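Local coordinates for protein 3-deoxy-manno-octulosonate cytidylyltransferase (Escherichia coli, PDB 1H7E) that transfers a cytidylyl group from CTP to the eight-carbon sugar KDO, giving CMP-KDO, probably for building bacterial lipopolysaccharide, and releasing diphosphate, at residues L22-G26 with V233-A238; R36-A41 with I102-E108; T124-A128 with E216-T220. All blocks are in the same frame, centred on the assembly; numbering follows the deposited sequence.

In the fold
From the N terminus the chain runs through strand 3-8 into the small hairpin of strands 23-24 and 27-28, where the first half of contact 1 lies. Helix 29-38 follows, and its C-terminal end meets the start of helix 104-116, closing contact 2. The chain then enters strand 122-129, which contact 3 joins to the end of edge strand 212-216 and the loop after it. Helix 227-243 finally returns to the hairpin and closes contact 1. Contacts 2 and 3 follow in series, both nested inside that large loop. Arg103 of contact 2 reaches Ala218 and Ala219 of contact 3, and Met237 of contact 1 packs on Arg36.

Contact 1 of 3, residues L22-G26 with V233-A238; sequences LDIVG and VRALMA
Arg234, on the C-terminal helix 227-243, reaches across to the carbonyl of Asp23 in the first strand of a two-stranded β-hairpin, strands 23-24 and 27-28. From CB the side chain starts beside the backbone N, with CG anti to the carbonyl carbon (chi1 -83°). CG skirts CG2 of Ile24 at 4.5 Å, and the chain stays extended as far as NE, long enough to reach from helix to hairpin. There NH2 donates to Asp23 O at 2.8 Å, lying in the carbonyl plane although the oxygen is tilted 26° from the guanidinium plane. NE adds a weak bond to the same oxygen; arginine suits the task because NE and NH2 lie next to each other on one side of the guanidinium group. NH1 has a long, weak ion pair with Glu231.

Beside the polar clasp the contact is apolar. Ile24 and Met237 cross at about a right angle, and CG2 of Ile24 presses on CE of Met237 at 3.4 Å, tighter than usual for two carbons. Methionine suits the place because its flexible chain, bent at chi2 and chi3, can bring its methyl against CG2 of the isoleucine. CD1, the end of the other branch of Ile24, lies 4.3 Å from CG1 of Val233. Val25 spreads its two methyls over the next stretch of the helix: CG2 faces CG of Met237 and CG1 faces the small Ala238. His32 of helix 29-38 also accompanies the contact, touching Val25 and Met237 and bonding to Ile24 O.

The turn of the hairpin is steadied from within. An Asx motif forms as Gly26 N donates to Asp23 OD1 at 2.9 Å, meeting the carboxylate on its syn side, 21° out of its plane.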
ATOM      1  N   LEU A  22      14.555  32.737  -8.507  1.00 47.03           N
ATOM      2  CA  LEU A  22      14.708  33.449  -7.234  1.00 47.40           C
ATOM      3  C   LEU A  22      16.158  33.418  -6.788  1.00 45.77           C
ATOM      4  O   LEU A  22      16.847  32.424  -6.986  1.00 44.65           O
ATOM      5  CB  LEU A  22      13.849  32.817  -6.140  1.00 50.13           C
ATOM      6  CG  LEU A  22      12.349  33.082  -6.087  1.00 52.13           C
ATOM      7  CD1 LEU A  22      11.760  32.181  -5.014  1.00 55.16           C
ATOM      8  CD2 LEU A  22      12.060  34.546  -5.785  1.00 53.30           C
ATOM      9  N   ASP A  23      16.605  34.487  -6.139  1.00 46.53           N
ATOM     10  CA  ASP A  23      17.983  34.562  -5.682  1.00 46.27           C
ATOM     11  C   ASP A  23      18.242  33.951  -4.312  1.00 44.26           C
ATOM     12  O   ASP A  23      17.524  34.192  -3.354  1.00 45.78           O
ATOM     13  CB  ASP A  23      18.483  36.010  -5.685  1.00 50.28           C
ATOM     14  CG  ASP A  23      19.987  36.104  -5.456  1.00 53.34           C
ATOM     15  OD1 ASP A  23      20.443  36.024  -4.287  1.00 53.63           O
ATOM     16  OD2 ASP A  23      20.714  36.241  -6.464  1.00 57.60           O
ATOM     17  N   ILE A  24      19.297  33.158  -4.241  1.00 42.04           N
ATOM     18  CA  ILE A  24      19.726  32.532  -3.002  1.00 42.74           C
ATOM     19  C   ILE A  24      21.244  32.739  -3.033  1.00 42.74           C
ATOM     20  O   ILE A  24      21.931  32.193  -3.896  1.00 41.27           O
ATOM     21  CB  ILE A  24      19.379  31.005  -2.951  1.00 41.06           C
ATOM     22  CG1 ILE A  24      17.868  30.784  -3.089  1.00 38.61           C
ATOM     23  CG2 ILE A  24      19.897  30.381  -1.647  1.00 40.02           C
ATOM     24  CD1 ILE A  24      17.471  29.319  -3.187  1.00 37.93           C
ATOM     25  N   VAL A  25      21.748  33.560  -2.114  1.00 43.26           N
ATOM     26  CA  VAL A  25      23.180  33.878  -2.027  1.00 43.41           C
ATOM     27  C   VAL A  25      23.845  34.246  -3.369  1.00 42.00           C
ATOM     28  O   VAL A  25      24.905  33.716  -3.726  1.00 40.52           O
ATOM     29  CB  VAL A  25      24.029  32.784  -1.244  1.00 46.58           C
ATOM     30  CG1 VAL A  25      23.591  32.704   0.209  1.00 47.05           C
ATOM     31  CG2 VAL A  25      23.940  31.400  -1.898  1.00 48.92           C
ATOM     32  N   GLY A  26      23.185  35.129  -4.122  1.00 38.63           N
ATOM     33  CA  GLY A  26      23.734  35.586  -5.387  1.00 38.62           C
ATOM     34  C   GLY A  26      23.558  34.748  -6.652  1.00 39.80           C
ATOM     35  O   GLY A  26      24.099  35.134  -7.692  1.00 40.56           O
ATOM     36  N   VAL A 233      16.125  28.774   4.085  1.00 58.84           N
ATOM     37  CA  VAL A 233      17.056  28.234   3.105  1.00 53.92           C
ATOM     38  C   VAL A 233      18.184  29.243   2.844  1.00 50.58           C
ATOM     39  O   VAL A 233      19.351  28.851   2.768  1.00 48.47           O
ATOM     40  CB  VAL A 233      16.336  27.843   1.790  1.00 53.79           C
ATOM     41  CG1 VAL A 233      17.351  27.507   0.700  1.00 53.00           C
ATOM     42  CG2 VAL A 233      15.444  26.635   2.044  1.00 52.76           C
ATOM     43  N   ARG A 234      17.847  30.533   2.755  1.00 48.35           N
ATOM     44  CA  ARG A 234      18.857  31.579   2.534  1.00 48.01           C
ATOM     45  C   ARG A 234      19.867  31.589   3.673  1.00 48.50           C
ATOM     46  O   ARG A 234      21.082  31.637   3.437  1.00 47.55           O
ATOM     47  CB  ARG A 234      18.224  32.967   2.400  1.00 48.16           C
ATOM     48  CG  ARG A 234      17.699  33.268   1.007  1.00 50.92           C
ATOM     49  CD  ARG A 234      17.312  34.722   0.863  1.00 54.62           C
ATOM     50  NE  ARG A 234      16.933  35.029  -0.511  1.00 59.38           N
ATOM     51  CZ  ARG A 234      15.691  35.303  -0.902  1.00 63.53           C
ATOM     52  NH1 ARG A 234      14.703  35.309  -0.016  1.00 66.74           N
ATOM     53  NH2 ARG A 234      15.431  35.566  -2.181  1.00 65.33           N
ATOM     54  N   ALA A 235      19.359  31.514   4.904  1.00 47.21           N
ATOM     55  CA  ALA A 235      20.205  31.495   6.096  1.00 47.22           C
ATOM     56  C   ALA A 235      21.029  30.200   6.173  1.00 46.78           C
ATOM     57  O   ALA A 235      22.233  30.230   6.469  1.00 44.49           O
ATOM     58  CB  ALA A 235      19.342  31.655   7.355  1.00 46.98           C
ATOM     59  N   LEU A 236      20.370  29.079   5.871  1.00 46.69           N
ATOM     60  CA  LEU A 236      20.977  27.746   5.902  1.00 48.88           C
ATOM     61  C   LEU A 236      22.051  27.543   4.829  1.00 49.81           C
ATOM     62  O   LEU A 236      23.080  26.901   5.081  1.00 47.84           O
ATOM     63  CB  LEU A 236      19.874  26.686   5.764  1.00 50.71           C
ATOM     64  CG  LEU A 236      19.642  25.646   6.872  1.00 52.44           C
ATOM     65  CD1 LEU A 236      20.104  26.153   8.243  1.00 53.95           C
ATOM     66  CD2 LEU A 236      18.167  25.267   6.893  1.00 50.19           C
ATOM     67  N   MET A 237      21.806  28.097   3.641  1.00 51.67           N
ATOM     68  CA  MET A 237      22.742  27.996   2.521  1.00 55.25           C
ATOM     69  C   MET A 237      23.956  28.893   2.763  1.00 56.06           C
ATOM     70  O   MET A 237      25.065  28.551   2.347  1.00 56.28           O
ATOM     71  CB  MET A 237      22.062  28.397   1.208  1.00 57.91           C
ATOM     72  CG  MET A 237      22.709  27.811  -0.045  1.00 61.24           C
ATOM     73  SD  MET A 237      21.866  26.314  -0.601  1.00 64.98           S
ATOM     74  CE  MET A 237      20.535  27.019  -1.519  1.00 61.78           C
ATOM     75  N   ALA A 238      23.727  30.039   3.418  1.00 57.27           N
ATOM     76  CA  ALA A 238      24.778  31.014   3.754  1.00 59.40           C
ATOM     77  C   ALA A 238      25.660  30.511   4.901  1.00 60.57           C
ATOM     78  O   ALA A 238      26.869  30.749   4.921  1.00 59.27           O
ATOM     79  CB  ALA A 238      24.160  32.359   4.124  1.00 57.96           C
TER

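Contact 2 of 3, residues R36-A41 with I102-E108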
ATOM      1  N   ARG A  36      24.569  21.386  -7.803  1.00 22.15           N
ATOM      2  CA  ARG A  36      24.614  20.171  -6.974  1.00 20.09           C
ATOM      3  C   ARG A  36      24.478  18.912  -7.822  1.00 17.53           C
ATOM      4  O   ARG A  36      25.147  17.919  -7.569  1.00 16.04           O
ATOM      5  CB  ARG A  36      23.559  20.210  -5.873  1.00 23.39           C
ATOM      6  CG  ARG A  36      24.043  20.994  -4.687  1.00 28.81           C
ATOM      7  CD  ARG A  36      22.950  21.782  -4.074  1.00 34.12           C
ATOM      8  NE  ARG A  36      23.473  22.708  -3.076  1.00 41.35           N
ATOM      9  CZ  ARG A  36      23.623  22.432  -1.783  1.00 43.57           C
ATOM     10  NH1 ARG A  36      23.290  21.242  -1.290  1.00 44.50           N
ATOM     11  NH2 ARG A  36      24.089  23.371  -0.972  1.00 45.66           N
ATOM     12  N   ALA A  37      23.656  18.981  -8.871  1.00 16.96           N
ATOM     13  CA  ALA A  37      23.462  17.848  -9.782  1.00 15.29           C
ATOM     14  C   ALA A  37      24.780  17.460 -10.460  1.00 16.88           C
ATOM     15  O   ALA A  37      25.056  16.269 -10.670  1.00 16.60           O
ATOM     16  CB  ALA A  37      22.399  18.196 -10.826  1.00 15.00           C
ATOM     17  N   LEU A  38      25.613  18.463 -10.760  1.00 17.87           N
ATOM     18  CA  LEU A  38      26.905  18.210 -11.398  1.00 20.45           C
ATOM     19  C   LEU A  38      27.862  17.430 -10.515  1.00 23.06           C
ATOM     20  O   LEU A  38      28.773  16.786 -11.027  1.00 26.27           O
ATOM     21  CB  LEU A  38      27.576  19.517 -11.823  1.00 18.70           C
ATOM     22  CG  LEU A  38      26.990  20.143 -13.071  1.00 18.83           C
ATOM     23  CD1 LEU A  38      27.574  21.524 -13.276  1.00 22.84           C
ATOM     24  CD2 LEU A  38      27.274  19.238 -14.240  1.00 17.90           C
ATOM     25  N   GLN A  39      27.646  17.492  -9.198  1.00 24.61           N
ATOM     26  CA  GLN A  39      28.489  16.803  -8.231  1.00 23.74           C
ATOM     27  C   GLN A  39      28.141  15.332  -8.046  1.00 23.65           C
ATOM     28  O   GLN A  39      28.805  14.634  -7.289  1.00 24.50           O
ATOM     29  CB  GLN A  39      28.424  17.516  -6.882  1.00 26.20           C
ATOM     30  CG  GLN A  39      28.837  18.986  -6.927  1.00 35.16           C
ATOM     31  CD  GLN A  39      28.633  19.700  -5.586  1.00 41.81           C
ATOM     32  OE1 GLN A  39      28.722  19.079  -4.528  1.00 45.85           O
ATOM     33  NE2 GLN A  39      28.353  21.006  -5.631  1.00 42.19           N
ATOM     34  N   VAL A  40      27.101  14.857  -8.728  1.00 22.39           N
ATOM     35  CA  VAL A  40      26.683  13.460  -8.600  1.00 19.82           C
ATOM     36  C   VAL A  40      27.529  12.578  -9.492  1.00 21.72           C
ATOM     37  O   VAL A  40      27.513  12.717 -10.710  1.00 22.12           O
ATOM     38  CB  VAL A  40      25.178  13.258  -8.960  1.00 19.32           C
ATOM     39  CG1 VAL A  40      24.776  11.810  -8.771  1.00 13.91           C
ATOM     40  CG2 VAL A  40      24.302  14.168  -8.115  1.00 14.33           C
ATOM     41  N   ALA A  41      28.269  11.665  -8.880  1.00 21.85           N
ATOM     42  CA  ALA A  41      29.116  10.754  -9.634  1.00 24.37           C
ATOM     43  C   ALA A  41      28.275   9.771 -10.431  1.00 26.48           C
ATOM     44  O   ALA A  41      27.170   9.425 -10.015  1.00 28.53           O
ATOM     45  CB  ALA A  41      30.033   9.994  -8.685  1.00 23.60           C
ATOM     46  N   ILE A 102      19.407  19.882  -1.990  1.00 38.41           N
ATOM     47  CA  ILE A 102      19.549  18.474  -2.327  1.00 35.02           C
ATOM     48  C   ILE A 102      20.989  18.013  -2.043  1.00 32.94           C
ATOM     49  O   ILE A 102      21.939  18.740  -2.318  1.00 32.94           O
ATOM     50  CB  ILE A 102      19.196  18.261  -3.845  1.00 38.80           C
ATOM     51  CG1 ILE A 102      19.461  16.824  -4.275  1.00 41.41           C
ATOM     52  CG2 ILE A 102      20.026  19.175  -4.744  1.00 36.40           C
ATOM     53  CD1 ILE A 102      18.583  15.833  -3.582  1.00 50.39           C
ATOM     54  N   ARG A 103      21.148  16.847  -1.421  1.00 29.65           N
ATOM     55  CA  ARG A 103      22.480  16.308  -1.148  1.00 28.63           C
ATOM     56  C   ARG A 103      22.898  15.351  -2.258  1.00 27.11           C
ATOM     57  O   ARG A 103      22.238  14.348  -2.487  1.00 24.65           O
ATOM     58  CB  ARG A 103      22.519  15.529   0.170  1.00 30.34           C
ATOM     59  CG  ARG A 103      22.390  16.365   1.433  1.00 34.90           C
ATOM     60  CD  ARG A 103      22.577  15.474   2.669  1.00 38.11           C
ATOM     61  NE  ARG A 103      21.515  14.470   2.767  1.00 42.32           N
ATOM     62  CZ  ARG A 103      20.442  14.575   3.549  1.00 42.90           C
ATOM     63  NH1 ARG A 103      20.269  15.637   4.335  1.00 42.05           N
ATOM     64  NH2 ARG A 103      19.503  13.645   3.484  1.00 41.22           N
ATOM     65  N   PRO A 104      24.012  15.645  -2.955  1.00 28.00           N
ATOM     66  CA  PRO A 104      24.508  14.790  -4.038  1.00 24.90           C
ATOM     67  C   PRO A 104      24.612  13.312  -3.672  1.00 23.82           C
ATOM     68  O   PRO A 104      24.350  12.438  -4.511  1.00 19.55           O
ATOM     69  CB  PRO A 104      25.886  15.386  -4.322  1.00 26.37           C
ATOM     70  CG  PRO A 104      25.634  16.851  -4.142  1.00 26.68           C
ATOM     71  CD  PRO A 104      24.795  16.897  -2.876  1.00 25.78           C
ATOM     72  N   ARG A 105      24.987  13.030  -2.426  1.00 22.78           N
ATOM     73  CA  ARG A 105      25.133  11.649  -1.953  1.00 25.94           C
ATOM     74  C   ARG A 105      23.814  10.874  -1.977  1.00 21.14           C
ATOM     75  O   ARG A 105      23.805   9.669  -2.203  1.00 21.61           O
ATOM     76  CB  ARG A 105      25.737  11.632  -0.538  1.00 36.75           C
ATOM     77  CG  ARG A 105      27.129  10.952  -0.418  1.00 51.74           C
ATOM     78  CD  ARG A 105      28.182  11.429  -1.467  1.00 61.61           C
ATOM     79  NE  ARG A 105      28.584  12.838  -1.337  1.00 70.22           N
ATOM     80  CZ  ARG A 105      29.009  13.605  -2.346  1.00 72.24           C
ATOM     81  NH1 ARG A 105      29.098  13.114  -3.579  1.00 73.58           N
ATOM     82  NH2 ARG A 105      29.314  14.879  -2.134  1.00 72.14           N
ATOM     83  N   ASP A 106      22.700  11.566  -1.770  1.00 17.38           N
ATOM     84  CA  ASP A 106      21.388  10.906  -1.792  1.00 19.30           C
ATOM     85  C   ASP A 106      21.019  10.461  -3.201  1.00 18.96           C
ATOM     86  O   ASP A 106      20.383   9.416  -3.381  1.00 14.54           O
ATOM     87  CB  ASP A 106      20.291  11.827  -1.249  1.00 20.78           C
ATOM     88  CG  ASP A 106      20.432  12.098   0.239  1.00 23.88           C
ATOM     89  OD1 ASP A 106      21.209  11.394   0.924  1.00 22.33           O
ATOM     90  OD2 ASP A 106      19.752  13.029   0.709  1.00 27.71           O
ATOM     91  N   VAL A 107      21.372  11.275  -4.197  1.00 17.22           N
ATOM     92  CA  VAL A 107      21.081  10.912  -5.583  1.00 17.08           C
ATOM     93  C   VAL A 107      21.964   9.714  -5.971  1.00 14.94           C
ATOM     94  O   VAL A 107      21.527   8.809  -6.694  1.00 17.21           O
ATOM     95  CB  VAL A 107      21.296  12.109  -6.549  1.00 18.14           C
ATOM     96  CG1 VAL A 107      20.917  11.712  -7.964  1.00 14.27           C
ATOM     97  CG2 VAL A 107      20.475  13.304  -6.094  1.00 18.15           C
ATOM     98  N   GLU A 108      23.200   9.692  -5.463  1.00 16.80           N
ATOM     99  CA  GLU A 108      24.108   8.583  -5.729  1.00 16.20           C
ATOM    100  C   GLU A 108      23.563   7.272  -5.161  1.00 19.77           C
ATOM    101  O   GLU A 108      23.714   6.208  -5.776  1.00 17.26           O
ATOM    102  CB  GLU A 108      25.500   8.883  -5.168  1.00 18.66           C
ATOM    103  CG  GLU A 108      26.268   9.882  -6.018  1.00 25.53           C
ATOM    104  CD  GLU A 108      27.577  10.361  -5.398  1.00 28.73           C
ATOM    105  OE1 GLU A 108      28.071   9.743  -4.430  1.00 30.02           O
ATOM    106  OE2 GLU A 108      28.104  11.382  -5.889  1.00 27.32           O
TER
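Arg36 NH1 donates to Ile102 O at 3.0 Å, one of two hydrogen bonds between the last turn of helix 29-38, with the loop beyond it, and the start of helix 104-116. The oxygen lies in the guanidinium plane, while the donor stands 39° above the carbonyl plane. At the far end Ala41 N gives Glu108 OE2 an almost straight bond, 3.0 Å long with an angle of 176° at the hydrogen, although it meets the carboxylate from above its plane. Glutamate has the length for this: its chain, extended beyond CG, runs alongside Val40 in the opposite direction to reach the loop backbone.

The van der Waals contacts lie between these bonds. Val40 has CG1 anti to its backbone N (chi1 -178°), which places that methyl 3.7 Å from CG of Glu108 and also against CG1 of Val107; CG2 lies between Val107 CB and Pro104. A compact branched residue fits here, since both methyls find carbon, and Val40 also packs on Ile5 of strand 3-8. Pro104 suits a helix's first turn, where no backbone N-H is needed; its ring packs on polar atoms, CG against Arg36 O and against OE1 of Gln39 at 3.8 Å. The aliphatic part of Arg36 runs alongside Ile102, CB lying 3.9 Å from CG2.

Within helix 104-116, Arg105 NH1 forms a salt bridge with Glu108 OE2 at 3.1 Å, a weak hydrogen bond by its angle. The same carboxylate oxygen therefore serves an arginine and a backbone N-H, and these two donors would probably favour its charged form.

Contact 3 of 3, residues T124-A128 with E216-T220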
ATOM      1  N   THR A 124      12.917   5.600  -5.658  1.00 10.12           N
ATOM      2  CA  THR A 124      12.659   6.911  -5.102  1.00  7.33           C
ATOM      3  C   THR A 124      13.218   6.929  -3.679  1.00  9.28           C
ATOM      4  O   THR A 124      13.801   5.935  -3.228  1.00  8.09           O
ATOM      5  CB  THR A 124      11.152   7.281  -5.152  1.00  7.12           C
ATOM      6  OG1 THR A 124      10.993   8.658  -4.797  1.00  9.05           O
ATOM      7  CG2 THR A 124      10.317   6.383  -4.183  1.00  9.98           C
ATOM      8  N   LEU A 125      13.076   8.065  -3.004  1.00  8.81           N
ATOM      9  CA  LEU A 125      13.624   8.232  -1.658  1.00 11.86           C
ATOM     10  C   LEU A 125      12.593   8.510  -0.567  1.00 10.45           C
ATOM     11  O   LEU A 125      11.479   8.944  -0.843  1.00 10.48           O
ATOM     12  CB  LEU A 125      14.642   9.386  -1.663  1.00 12.55           C
ATOM     13  CG  LEU A 125      15.864   9.256  -2.587  1.00 14.36           C
ATOM     14  CD1 LEU A 125      16.650  10.554  -2.542  1.00 14.82           C
ATOM     15  CD2 LEU A 125      16.724   8.057  -2.185  1.00 13.30           C
ATOM     16  N   CYS A 126      13.008   8.281   0.679  1.00 11.30           N
ATOM     17  CA  CYS A 126      12.163   8.543   1.838  1.00 10.23           C
ATOM     18  C   CYS A 126      13.061   8.765   3.069  1.00 11.64           C
ATOM     19  O   CYS A 126      14.257   8.439   3.051  1.00 10.98           O
ATOM     20  CB  CYS A 126      11.206   7.363   2.081  1.00  6.09           C
ATOM     21  SG  CYS A 126      11.988   5.864   2.625  1.00 13.58           S
ATOM     22  N   HIS A 127      12.517   9.413   4.094  1.00 12.15           N
ATOM     23  CA  HIS A 127      13.256   9.602   5.353  1.00 12.42           C
ATOM     24  C   HIS A 127      12.256   9.542   6.517  1.00 12.55           C
ATOM     25  O   HIS A 127      11.057   9.764   6.320  1.00 10.78           O
ATOM     26  CB  HIS A 127      14.111  10.887   5.384  1.00 10.36           C
ATOM     27  CG  HIS A 127      13.330  12.168   5.420  1.00 14.10           C
ATOM     28  ND1 HIS A 127      12.720  12.642   6.561  1.00 16.35           N
ATOM     29  CD2 HIS A 127      13.109  13.105   4.467  1.00 14.31           C
ATOM     30  CE1 HIS A 127      12.155  13.811   6.308  1.00 17.64           C
ATOM     31  NE2 HIS A 127      12.378  14.115   5.043  1.00 17.39           N
ATOM     32  N   ALA A 128      12.737   9.149   7.693  1.00 11.85           N
ATOM     33  CA  ALA A 128      11.879   9.038   8.878  1.00  9.50           C
ATOM     34  C   ALA A 128      11.334  10.373   9.363  1.00 12.45           C
ATOM     35  O   ALA A 128      12.008  11.403   9.269  1.00 14.11           O
ATOM     36  CB  ALA A 128      12.636   8.348  10.009  1.00 12.67           C
ATOM     37  N   GLU A 216      15.809   4.602   2.007  1.00 21.28           N
ATOM     38  CA  GLU A 216      15.813   5.517   3.138  1.00 21.38           C
ATOM     39  C   GLU A 216      17.110   6.325   3.293  1.00 21.16           C
ATOM     40  O   GLU A 216      18.199   5.763   3.237  1.00 23.53           O
ATOM     41  CB  GLU A 216      15.516   4.737   4.429  1.00 20.28           C
ATOM     42  CG  GLU A 216      15.275   5.652   5.604  1.00 20.61           C
ATOM     43  CD  GLU A 216      14.973   4.925   6.895  1.00 22.94           C
ATOM     44  OE1 GLU A 216      14.538   3.761   6.881  1.00 20.68           O
ATOM     45  OE2 GLU A 216      15.170   5.553   7.942  1.00 26.40           O
ATOM     46  N   VAL A 217      16.979   7.642   3.471  1.00 20.31           N
ATOM     47  CA  VAL A 217      18.123   8.538   3.685  1.00 21.95           C
ATOM     48  C   VAL A 217      17.838   9.396   4.922  1.00 25.20           C
ATOM     49  O   VAL A 217      16.767   9.274   5.518  1.00 20.59           O
ATOM     50  CB  VAL A 217      18.391   9.455   2.461  1.00 21.72           C
ATOM     51  CG1 VAL A 217      18.747   8.608   1.250  1.00 21.72           C
ATOM     52  CG2 VAL A 217      17.201  10.372   2.183  1.00 17.19           C
ATOM     53  N   ALA A 218      18.788  10.249   5.318  1.00 28.43           N
ATOM     54  CA  ALA A 218      18.606  11.129   6.484  1.00 27.91           C
ATOM     55  C   ALA A 218      17.612  12.259   6.159  1.00 30.95           C
ATOM     56  O   ALA A 218      17.343  12.523   4.984  1.00 29.42           O
ATOM     57  CB  ALA A 218      19.942  11.704   6.905  1.00 26.89           C
ATOM     58  N   ALA A 219      17.037  12.894   7.186  1.00 30.48           N
ATOM     59  CA  ALA A 219      16.088  13.988   6.968  1.00 36.91           C
ATOM     60  C   ALA A 219      16.737  15.017   6.037  1.00 41.76           C
ATOM     61  O   ALA A 219      17.869  15.442   6.267  1.00 41.64           O
ATOM     62  CB  ALA A 219      15.695  14.641   8.298  1.00 34.82           C
ATOM     63  N   THR A 220      16.040  15.371   4.963  1.00 46.69           N
ATOM     64  CA  THR A 220      16.564  16.316   3.987  1.00 53.81           C
ATOM     65  C   THR A 220      16.399  17.767   4.433  1.00 60.78           C
ATOM     66  O   THR A 220      15.848  18.036   5.505  1.00 61.55           O
ATOM     67  CB  THR A 220      15.903  16.108   2.598  1.00 52.49           C
ATOM     68  OG1 THR A 220      14.485  16.268   2.714  1.00 50.74           O
ATOM     69  CG2 THR A 220      16.220  14.706   2.042  1.00 50.00           C
TER
HETATM   70  O   HOH W   1      11.605  16.625   4.188  1.00 40.01           O
HETATM   71  O   HOH W   2      15.399   8.347   7.838  1.00 15.60           O
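Edge strand 212-216 ends beside strand 122-129 in a parallel β-bridge between Cys126 and Glu216. Just past it, Val217 N donates to Cys126 O at 2.9 Å, nearly along the C=O axis, and the CA-H of Glu216 points to the same oxygen. Beyond this bond the chain leaves the sheet at a steep angle, passing along one face of the His127 ring.

The ring is turned toward the loop because CG lies between the backbone N and the carbonyl carbon (chi1 69°). CA of Ala219 sits over one face, 3.7 Å from the centroid, in a CH-pi contact; Thr220 N lies over the same face. In the mixed seven-stranded sheet of this GT-A-clan cytidylyltransferase, the ring thus covers the exit from an outermost strand. ND1 donates to Ala128 O at 3.1 Å, while NE2 shares a water with Thr220 OG1, holding both ring nitrogens. A leucine in place of His127 would probably leave Ala128 O without this donor and the water without its ring partner.

Ala219, with only a methyl (CB 4.0 Å from His127 ND1), is consistent with so close a backbone approach. Leu125 CD2 packs on Val217 CG1 at 4.0 Å, both residues also touching Asp106. Glu216 is extended and salt-bridged to Arg168; its OE2 accepts a hydrogen bond from a second water, which also donates to Val217 O and accepts from Ala128 N.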